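Local coordinates for regulatory protein SWI6 (Saccharomyces cerevisiae, PDB 2XFV), which partners with SWI4 or MBP1 in the transcription complexes SBF and MBF that drive cell-cycle-dependent gene expression in budding yeast, at residues Leu29-His41 and Ser53-Tyr67. Residues are numbered along the deposited sequence; the frame is centred on the assembly and turned at random. Where two conformers were deposited one is given.
Sequences LLKHFLPILQQYH and SFPTDEERNKLLAHY
L63 drops as a knob into the hole formed by L34, L37, Q38 and H41, locking helix 57-67 across helix 34-41 in the Swi6 amino-terminal domain, whose sequence family belongs to the helix-turn-helix clan. The short helical axes pass 10.7 Å apart at 67°, and no direct hydrogen bond links the two segments; side-chain packing does the work. CG of L63 stands anti to its carbonyl carbon (chi1 -66°), which carries the branch into the hole; from there CD1 lies by the side chain of Q38 and CD2 comes within 3.9 Å of H41 CB. One turn further along helix 57-67, Y67 passes L37 in the opposite direction, and L37 sets CD1 over one face of the phenol, 4.0 Å from the ring centroid, a CH-pi contact; H66 CD2 covers the opposite face. The Y67 hydroxyl meanwhile presses on CA and CB of H41, its OH 3.4 Å from CB, and also touches Y40 CD2. An alanine in place of Y67 would probably leave L37 CD1 without its aromatic cover and open a gap beside Y40 and H41. M92 of helix 83-92 also touches L37, Y40 and Y67, tying this end of the crossing to a third helix. H41 then turns its edge to the face of H66, a T-shaped pair with planes at 88°. At the other end, L30 and L64 meet methyl to methyl, and R60 lays its CD against L34 CD1. Ahead of helix 57-67, whose start carries a T56/E59 capping box, P55 rests CG on L34 CB, 3.8 Å away. Next to it, the F54 ring crosses P35 obliquely, CD2 3.5 Å from P35 CG, and presents its CZ edge to K31 O at 3.2 Å. A water bridges the segments here, donating to P35 O and hydrogen-bonding S53 OG.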
ATOM      1  N   LEU A  29       0.614  17.581   0.803  1.00 12.97           N
ATOM      2  CA  LEU A  29      -0.323  18.519   1.416  1.00 14.06           C
ATOM      3  C   LEU A  29      -1.471  17.798   2.121  1.00 16.68           C
ATOM      4  O   LEU A  29      -2.158  16.966   1.515  1.00 16.64           O
ATOM      5  CB  LEU A  29      -0.875  19.461   0.329  1.00 17.81           C
ATOM      6  CG  LEU A  29      -1.493  20.796   0.725  1.00 22.67           C
ATOM      7  CD1 LEU A  29      -0.478  21.693   1.458  1.00 18.89           C
ATOM      8  CD2 LEU A  29      -2.062  21.495  -0.542  1.00 21.53           C
ATOM      9  N   LEU A  30      -1.694  18.125   3.397  1.00 16.18           N
ATOM     10  CA  LEU A  30      -2.727  17.446   4.193  1.00 16.02           C
ATOM     11  C   LEU A  30      -4.140  17.714   3.688  1.00 15.36           C
ATOM     12  O   LEU A  30      -4.985  16.813   3.668  1.00 14.43           O
ATOM     13  CB  LEU A  30      -2.648  17.876   5.664  1.00 15.80           C
ATOM     14  CG  LEU A  30      -3.769  17.347   6.582  1.00 16.98           C
ATOM     15  CD1 LEU A  30      -3.679  15.819   6.718  1.00 16.84           C
ATOM     16  CD2 LEU A  30      -3.738  18.021   7.978  1.00 13.76           C
ATOM     17  N   LYS A  31      -4.422  18.960   3.308  1.00 13.25           N
ATOM     18  CA  LYS A  31      -5.825  19.362   3.145  1.00 15.28           C
ATOM     19  C   LYS A  31      -6.602  18.486   2.157  1.00 16.78           C
ATOM     20  O   LYS A  31      -7.799  18.238   2.353  1.00 17.22           O
ATOM     21  CB  LYS A  31      -5.949  20.838   2.735  1.00 16.78           C
ATOM     22  CG  LYS A  31      -5.420  21.120   1.347  1.00 27.86           C
ATOM     23  CD  LYS A  31      -6.138  22.289   0.674  1.00 50.40           C
ATOM     24  CE  LYS A  31      -5.717  23.621   1.244  1.00 52.03           C
ATOM     25  NZ  LYS A  31      -6.116  24.746   0.350  1.00 58.37           N
ATOM     26  N   HIS A  32      -5.937  18.037   1.089  1.00 15.05           N
ATOM     27  CA  HIS A  32      -6.577  17.210   0.057  1.00 19.09           C
ATOM     28  C   HIS A  32      -7.188  15.903   0.575  1.00 17.54           C
ATOM     29  O   HIS A  32      -8.096  15.358  -0.044  1.00 16.05           O
ATOM     30  CB  HIS A  32      -5.587  16.873  -1.076  1.00 16.35           C
ATOM     31  CG  HIS A  32      -5.127  18.069  -1.857  1.00 20.64           C
ATOM     32  ND1 HIS A  32      -5.965  19.113  -2.183  1.00 22.13           N
ATOM     33  CD2 HIS A  32      -3.920  18.374  -2.390  1.00 16.62           C
ATOM     34  CE1 HIS A  32      -5.292  20.015  -2.879  1.00 23.48           C
ATOM     35  NE2 HIS A  32      -4.049  19.592  -3.016  1.00 19.60           N
ATOM     36  N   PHE A  33      -6.675  15.400   1.693  1.00 15.36           N
ATOM     37  CA  PHE A  33      -7.138  14.136   2.265  1.00 15.72           C
ATOM     38  C   PHE A  33      -8.375  14.292   3.147  1.00 19.71           C
ATOM     39  O   PHE A  33      -9.056  13.308   3.440  1.00 17.05           O
ATOM     40  CB  PHE A  33      -6.035  13.513   3.145  1.00 15.41           C
ATOM     41  CG  PHE A  33      -4.906  12.883   2.375  1.00 17.36           C
ATOM     42  CD1 PHE A  33      -4.962  11.539   2.016  1.00 20.46           C
ATOM     43  CD2 PHE A  33      -3.774  13.624   2.040  1.00 19.42           C
ATOM     44  CE1 PHE A  33      -3.915  10.946   1.309  1.00 24.06           C
ATOM     45  CE2 PHE A  33      -2.720  13.032   1.340  1.00 20.26           C
ATOM     46  CZ  PHE A  33      -2.796  11.700   0.974  1.00 20.83           C
ATOM     47  N   LEU A  34      -8.664  15.510   3.593  1.00 17.16           N
ATOM     48  CA  LEU A  34      -9.627  15.674   4.692  1.00 15.98           C
ATOM     49  C   LEU A  34     -11.090  15.295   4.397  1.00 19.46           C
ATOM     50  O   LEU A  34     -11.733  14.642   5.231  1.00 17.75           O
ATOM     51  CB  LEU A  34      -9.521  17.068   5.331  1.00 14.59           C
ATOM     52  CG  LEU A  34      -8.133  17.381   5.912  1.00 15.16           C
ATOM     53  CD1 LEU A  34      -8.104  18.815   6.455  1.00 18.77           C
ATOM     54  CD2 LEU A  34      -7.741  16.380   7.003  1.00 20.47           C
ATOM     55  N   PRO A  35     -11.638  15.715   3.238  1.00 18.19           N
ATOM     56  CA  PRO A  35     -13.030  15.307   2.967  1.00 18.38           C
ATOM     57  C   PRO A  35     -13.248  13.787   2.971  1.00 19.43           C
ATOM     58  O   PRO A  35     -14.208  13.300   3.583  1.00 18.93           O
ATOM     59  CB  PRO A  35     -13.303  15.897   1.575  1.00 22.13           C
ATOM     60  CG  PRO A  35     -12.441  17.138   1.539  1.00 24.92           C
ATOM     61  CD  PRO A  35     -11.168  16.750   2.293  1.00 17.31           C
ATOM     62  N   ILE A  36     -12.365  13.051   2.304  1.00 18.96           N
ATOM     63  CA  ILE A  36     -12.457  11.595   2.268  1.00 18.84           C
ATOM     64  C   ILE A  36     -12.202  10.973   3.637  1.00 19.41           C
ATOM     65  O   ILE A  36     -12.861  10.012   4.025  1.00 19.55           O
ATOM     66  CB  ILE A  36     -11.498  11.004   1.204  1.00 22.54           C
ATOM     67  CG1 ILE A  36     -12.071  11.259  -0.203  1.00 23.00           C
ATOM     68  CG2 ILE A  36     -11.282   9.513   1.426  1.00 22.47           C
ATOM     69  CD1 ILE A  36     -11.067  11.027  -1.324  1.00 23.55           C
ATOM     70  N   LEU A  37     -11.246  11.525   4.375  1.00 16.16           N
ATOM     71  CA  LEU A  37     -10.934  10.996   5.704  1.00 19.22           C
ATOM     72  C   LEU A  37     -12.100  11.157   6.676  1.00 22.86           C
ATOM     73  O   LEU A  37     -12.376  10.263   7.486  1.00 19.14           O
ATOM     74  CB  LEU A  37      -9.664  11.658   6.266  1.00 16.08           C
ATOM     75  CG  LEU A  37      -9.093  11.076   7.568  1.00 24.88           C
ATOM     76  CD1 LEU A  37      -8.783   9.578   7.434  1.00 24.23           C
ATOM     77  CD2 LEU A  37      -7.830  11.848   7.997  1.00 23.14           C
ATOM     78  N   GLN A  38     -12.773  12.304   6.614  1.00 17.55           N
ATOM     79  CA  GLN A  38     -13.950  12.545   7.451  1.00 20.95           C
ATOM     80  C   GLN A  38     -15.086  11.566   7.125  1.00 27.54           C
ATOM     81  O   GLN A  38     -15.738  11.013   8.029  1.00 23.13           O
ATOM     82  CB  GLN A  38     -14.428  14.003   7.300  1.00 21.96           C
ATOM     83  CG  GLN A  38     -15.652  14.365   8.160  1.00 24.05           C
ATOM     84  CD  GLN A  38     -15.355  14.349   9.652  1.00 35.25           C
ATOM     85  OE1 GLN A  38     -15.998  13.626  10.421  1.00 47.77           O
ATOM     86  NE2 GLN A  38     -14.377  15.141  10.070  1.00 27.01           N
ATOM     87  N   GLN A  39     -15.333  11.345   5.835  1.00 19.64           N
ATOM     88  CA  GLN A  39     -16.380  10.408   5.433  1.00 19.57           C
ATOM     89  C   GLN A  39     -16.040   8.982   5.869  1.00 24.09           C
ATOM     90  O   GLN A  39     -16.899   8.246   6.357  1.00 29.33           O
ATOM     91  CB  GLN A  39     -16.623  10.467   3.917  1.00 20.67           C
ATOM     92  CG  GLN A  39     -17.836   9.662   3.467  1.00 22.47           C
ATOM     93  CD  GLN A  39     -19.133  10.199   4.046  1.00 32.07           C
ATOM     94  OE1 GLN A  39     -19.464  11.370   3.867  1.00 32.54           O
ATOM     95  NE2 GLN A  39     -19.873   9.344   4.743  1.00 35.01           N
ATOM     96  N   TYR A  40     -14.786   8.594   5.687  1.00 21.31           N
ATOM     97  CA  TYR A  40     -14.330   7.281   6.136  1.00 20.06           C
ATOM     98  C   TYR A  40     -14.591   7.111   7.630  1.00 22.39           C
ATOM     99  O   TYR A  40     -15.130   6.082   8.070  1.00 24.65           O
ATOM    100  CB  TYR A  40     -12.844   7.115   5.844  1.00 18.85           C
ATOM    101  CG  TYR A  40     -12.288   5.770   6.239  1.00 24.19           C
ATOM    102  CD1 TYR A  40     -12.607   4.625   5.513  1.00 25.65           C
ATOM    103  CD2 TYR A  40     -11.438   5.640   7.332  1.00 25.57           C
ATOM    104  CE1 TYR A  40     -12.088   3.390   5.866  1.00 32.38           C
ATOM    105  CE2 TYR A  40     -10.920   4.400   7.695  1.00 29.29           C
ATOM    106  CZ  TYR A  40     -11.248   3.282   6.952  1.00 35.21           C
ATOM    107  OH  TYR A  40     -10.744   2.047   7.298  1.00 39.65           O
ATOM    108  N   HIS A  41     -14.219   8.122   8.411  1.00 22.70           N
ATOM    109  CA  HIS A  41     -14.499   8.106   9.845  1.00 26.44           C
ATOM    110  C   HIS A  41     -15.992   7.944  10.142  1.00 30.45           C
ATOM    111  O   HIS A  41     -16.384   7.163  11.018  1.00 29.81           O
ATOM    112  CB  HIS A  41     -13.968   9.378  10.514  1.00 28.18           C
ATOM    113  CG  HIS A  41     -14.198   9.420  11.993  1.00 31.11           C
ATOM    114  ND1 HIS A  41     -15.358   9.910  12.554  1.00 45.35           N
ATOM    115  CD2 HIS A  41     -13.424   9.013  13.027  1.00 33.93           C
ATOM    116  CE1 HIS A  41     -15.285   9.809  13.870  1.00 46.34           C
ATOM    117  NE2 HIS A  41     -14.120   9.269  14.182  1.00 32.74           N
ATOM    118  N   SER A  53     -18.482  19.333   0.621  1.00 52.95           N
ATOM    119  CA  SER A  53     -18.127  19.552   2.016  1.00 55.46           C
ATOM    120  C   SER A  53     -16.627  19.712   2.205  1.00 49.92           C
ATOM    121  O   SER A  53     -15.828  19.079   1.507  1.00 51.36           O
ATOM    122  CB  SER A  53     -18.627  18.397   2.887  1.00 63.55           C
ATOM    123  OG  SER A  53     -17.709  17.314   2.870  1.00 72.33           O
ATOM    124  N   PHE A  54     -16.243  20.563   3.150  1.00 31.95           N
ATOM    125  CA  PHE A  54     -14.864  20.580   3.602  1.00 33.17           C
ATOM    126  C   PHE A  54     -14.750  20.777   5.112  1.00 33.92           C
ATOM    127  O   PHE A  54     -15.320  21.712   5.679  1.00 34.14           O
ATOM    128  CB  PHE A  54     -14.000  21.587   2.850  1.00 43.98           C
ATOM    129  CG  PHE A  54     -12.533  21.259   2.919  1.00 47.39           C
ATOM    130  CD1 PHE A  54     -11.793  21.575   4.051  1.00 49.35           C
ATOM    131  CD2 PHE A  54     -11.906  20.590   1.873  1.00 48.65           C
ATOM    132  CE1 PHE A  54     -10.447  21.249   4.129  1.00 48.01           C
ATOM    133  CE2 PHE A  54     -10.562  20.260   1.944  1.00 41.57           C
ATOM    134  CZ  PHE A  54      -9.835  20.586   3.068  1.00 43.52           C
ATOM    135  N   PRO A  55     -14.018  19.870   5.764  1.00 32.46           N
ATOM    136  CA  PRO A  55     -13.892  19.822   7.223  1.00 29.20           C
ATOM    137  C   PRO A  55     -13.375  21.132   7.821  1.00 24.17           C
ATOM    138  O   PRO A  55     -12.425  21.712   7.307  1.00 25.72           O
ATOM    139  CB  PRO A  55     -12.882  18.691   7.440  1.00 31.21           C
ATOM    140  CG  PRO A  55     -13.098  17.784   6.270  1.00 29.34           C
ATOM    141  CD  PRO A  55     -13.418  18.691   5.111  1.00 34.79           C
ATOM    142  N   THR A  56     -14.000  21.579   8.907  1.00 26.00           N
ATOM    143  CA  THR A  56     -13.531  22.766   9.609  1.00 26.43           C
ATOM    144  C   THR A  56     -12.254  22.434  10.364  1.00 26.37           C
ATOM    145  O   THR A  56     -11.874  21.262  10.484  1.00 22.98           O
ATOM    146  CB  THR A  56     -14.567  23.259  10.624  1.00 28.25           C
ATOM    147  OG1 THR A  56     -14.726  22.275  11.657  1.00 26.28           O
ATOM    148  CG2 THR A  56     -15.914  23.523   9.941  1.00 32.33           C
ATOM    149  N   ASP A  57     -11.581  23.457  10.879  1.00 24.23           N
ATOM    150  CA  ASP A  57     -10.371  23.223  11.661  1.00 26.70           C
ATOM    151  C   ASP A  57     -10.663  22.377  12.898  1.00 25.41           C
ATOM    152  O   ASP A  57      -9.827  21.581  13.331  1.00 24.57           O
ATOM    153  CB  ASP A  57      -9.719  24.551  12.071  1.00 32.59           C
ATOM    154  CG  ASP A  57      -9.114  25.302  10.888  1.00 39.47           C
ATOM    155  OD1 ASP A  57      -9.062  24.740   9.769  1.00 30.33           O
ATOM    156  OD2 ASP A  57      -8.679  26.457  11.085  1.00 38.06           O
ATOM    157  N   GLU A  58     -11.845  22.565  13.480  1.00 23.09           N
ATOM    158  CA  GLU A  58     -12.247  21.799  14.660  0.52 27.52           C
ATOM    159  C   GLU A  58     -12.405  20.318  14.319  1.00 27.72           C
ATOM    160  O   GLU A  58     -11.962  19.445  15.070  1.00 28.18           O
ATOM    161  CB  GLU A  58     -13.556  22.336  15.251  0.52 33.35           C
ATOM    162  CG  GLU A  58     -14.026  21.579  16.489  0.52 40.28           C
ATOM    163  CD  GLU A  58     -15.401  22.012  16.973  0.52 50.43           C
ATOM    164  OE1 GLU A  58     -15.954  22.989  16.423  0.52 54.41           O
ATOM    165  OE2 GLU A  58     -15.929  21.373  17.908  0.52 51.22           O
ATOM    166  N   GLU A  59     -13.039  20.043  13.184  1.00 22.75           N
ATOM    167  CA  GLU A  59     -13.181  18.675  12.680  1.00 25.58           C
ATOM    168  C   GLU A  59     -11.805  18.083  12.351  1.00 26.84           C
ATOM    169  O   GLU A  59     -11.534  16.916  12.642  1.00 23.93           O
ATOM    170  CB  GLU A  59     -14.096  18.646  11.450  1.00 25.76           C
ATOM    171  CG  GLU A  59     -15.560  18.945  11.794  1.00 28.47           C
ATOM    172  CD  GLU A  59     -16.471  18.990  10.571  1.00 41.21           C
ATOM    173  OE1 GLU A  59     -16.103  19.620   9.555  1.00 34.40           O
ATOM    174  OE2 GLU A  59     -17.568  18.395  10.637  1.00 44.90           O
ATOM    175  N   ARG A  60     -10.940  18.898  11.752  1.00 22.45           N
ATOM    176  CA  ARG A  60      -9.580  18.482  11.440  1.00 19.32           C
ATOM    177  C   ARG A  60      -8.831  18.061  12.708  1.00 21.31           C
ATOM    178  O   ARG A  60      -8.129  17.051  12.699  1.00 20.80           O
ATOM    179  CB  ARG A  60      -8.812  19.603  10.719  1.00 20.05           C
ATOM    180  CG  ARG A  60      -7.400  19.201  10.246  1.00 19.83           C
ATOM    181  CD  ARG A  60      -6.625  20.384   9.650  1.00 22.65           C
ATOM    182  NE  ARG A  60      -6.378  21.431  10.650  1.00 20.63           N
ATOM    183  CZ  ARG A  60      -6.049  22.688  10.362  1.00 23.52           C
ATOM    184  NH1 ARG A  60      -5.910  23.079   9.099  1.00 24.47           N
ATOM    185  NH2 ARG A  60      -5.864  23.566  11.341  1.00 23.77           N
ATOM    186  N   ASN A  61      -8.955  18.834  13.787  1.00 20.32           N
ATOM    187  CA  ASN A  61      -8.280  18.481  15.041  1.00 21.11           C
ATOM    188  C   ASN A  61      -8.628  17.057  15.449  1.00 21.64           C
ATOM    189  O   ASN A  61      -7.762  16.287  15.873  1.00 19.38           O
ATOM    190  CB  ASN A  61      -8.688  19.414  16.198  1.00 21.87           C
ATOM    191  CG  ASN A  61      -8.267  20.861  15.992  1.00 27.29           C
ATOM    192  OD1 ASN A  61      -7.295  21.163  15.286  1.00 20.57           O
ATOM    193  ND2 ASN A  61      -9.006  21.776  16.631  1.00 27.03           N
ATOM    194  N   LYS A  62      -9.915  16.730  15.349  1.00 19.40           N
ATOM    195  CA  LYS A  62     -10.437  15.436  15.790  1.00 25.23           C
ATOM    196  C   LYS A  62      -9.903  14.284  14.954  1.00 24.85           C
ATOM    197  O   LYS A  62      -9.646  13.203  15.480  1.00 20.45           O
ATOM    198  CB  LYS A  62     -11.969  15.417  15.723  1.00 30.60           C
ATOM    199  CG  LYS A  62     -12.677  15.721  17.027  1.00 44.64           C
ATOM    200  CD  LYS A  62     -12.569  17.172  17.403  1.00 43.23           C
ATOM    201  CE  LYS A  62     -13.771  17.595  18.226  1.00 51.70           C
ATOM    202  NZ  LYS A  62     -13.900  19.073  18.269  1.00 58.04           N
ATOM    203  N   LEU A  63      -9.771  14.506  13.649  1.00 18.34           N
ATOM    204  CA  LEU A  63      -9.266  13.473  12.746  1.00 19.33           C
ATOM    205  C   LEU A  63      -7.769  13.222  12.964  1.00 20.11           C
ATOM    206  O   LEU A  63      -7.321  12.075  12.984  1.00 18.36           O
ATOM    207  CB  LEU A  63      -9.529  13.866  11.285  1.00 18.21           C
ATOM    208  CG  LEU A  63     -10.997  13.941  10.846  1.00 24.40           C
ATOM    209  CD1 LEU A  63     -11.090  14.560   9.463  1.00 21.26           C
ATOM    210  CD2 LEU A  63     -11.662  12.555  10.858  1.00 20.66           C
ATOM    211  N   LEU A  64      -6.999  14.296  13.120  1.00 16.53           N
ATOM    212  CA  LEU A  64      -5.563  14.166  13.365  1.00 18.82           C
ATOM    213  C   LEU A  64      -5.322  13.423  14.672  1.00 20.16           C
ATOM    214  O   LEU A  64      -4.427  12.576  14.764  1.00 19.45           O
ATOM    215  CB  LEU A  64      -4.879  15.538  13.411  1.00 16.63           C
ATOM    216  CG  LEU A  64      -4.852  16.346  12.100  1.00 16.39           C
ATOM    217  CD1 LEU A  64      -4.160  17.723  12.290  1.00 17.38           C
ATOM    218  CD2 LEU A  64      -4.161  15.567  10.994  1.00 20.49           C
ATOM    219  N   ALA A  65      -6.111  13.757  15.691  1.00 18.63           N
ATOM    220  CA  ALA A  65      -5.979  13.089  16.988  1.00 16.90           C
ATOM    221  C   ALA A  65      -6.351  11.600  16.900  1.00 20.03           C
ATOM    222  O   ALA A  65      -5.596  10.717  17.349  1.00 20.66           O
ATOM    223  CB  ALA A  65      -6.832  13.802  18.047  1.00 17.37           C
ATOM    224  N   HIS A  66      -7.510  11.319  16.317  1.00 19.64           N
ATOM    225  CA  HIS A  66      -8.017   9.942  16.263  1.00 24.68           C
ATOM    226  C   HIS A  66      -7.116   9.005  15.446  1.00 25.94           C
ATOM    227  O   HIS A  66      -6.835   7.870  15.858  1.00 24.01           O
ATOM    228  CB  HIS A  66      -9.442   9.920  15.699  1.00 23.76           C
ATOM    229  CG  HIS A  66     -10.013   8.543  15.562  1.00 28.08           C
ATOM    230  ND1 HIS A  66     -10.463   7.812  16.642  1.00 27.15           N
ATOM    231  CD2 HIS A  66     -10.197   7.759  14.473  1.00 29.80           C
ATOM    232  CE1 HIS A  66     -10.905   6.639  16.223  1.00 33.08           C
ATOM    233  NE2 HIS A  66     -10.754   6.582  14.911  1.00 31.79           N
ATOM    234  N   TYR A  67      -6.662   9.481  14.290  1.00 19.85           N
ATOM    235  CA  TYR A  67      -5.847   8.656  13.392  1.00 20.51           C
ATOM    236  C   TYR A  67      -4.350   8.756  13.681  1.00 20.74           C
ATOM    237  O   TYR A  67      -3.540   8.128  12.999  1.00 22.06           O
ATOM    238  CB  TYR A  67      -6.142   8.986  11.921  1.00 19.63           C
ATOM    239  CG  TYR A  67      -7.526   8.528  11.499  1.00 20.90           C
ATOM    240  CD1 TYR A  67      -7.801   7.174  11.321  1.00 24.74           C
ATOM    241  CD2 TYR A  67      -8.565   9.441  11.331  1.00 24.85           C
ATOM    242  CE1 TYR A  67      -9.066   6.739  10.960  1.00 25.80           C
ATOM    243  CE2 TYR A  67      -9.846   9.016  10.962  1.00 23.71           C
ATOM    244  CZ  TYR A  67     -10.084   7.660  10.783  1.00 27.35           C
ATOM    245  OH  TYR A  67     -11.338   7.214  10.430  1.00 28.07           O
TER
HETATM  246  O   HOH W   1     -16.503  14.637   4.196  1.00 21.05           O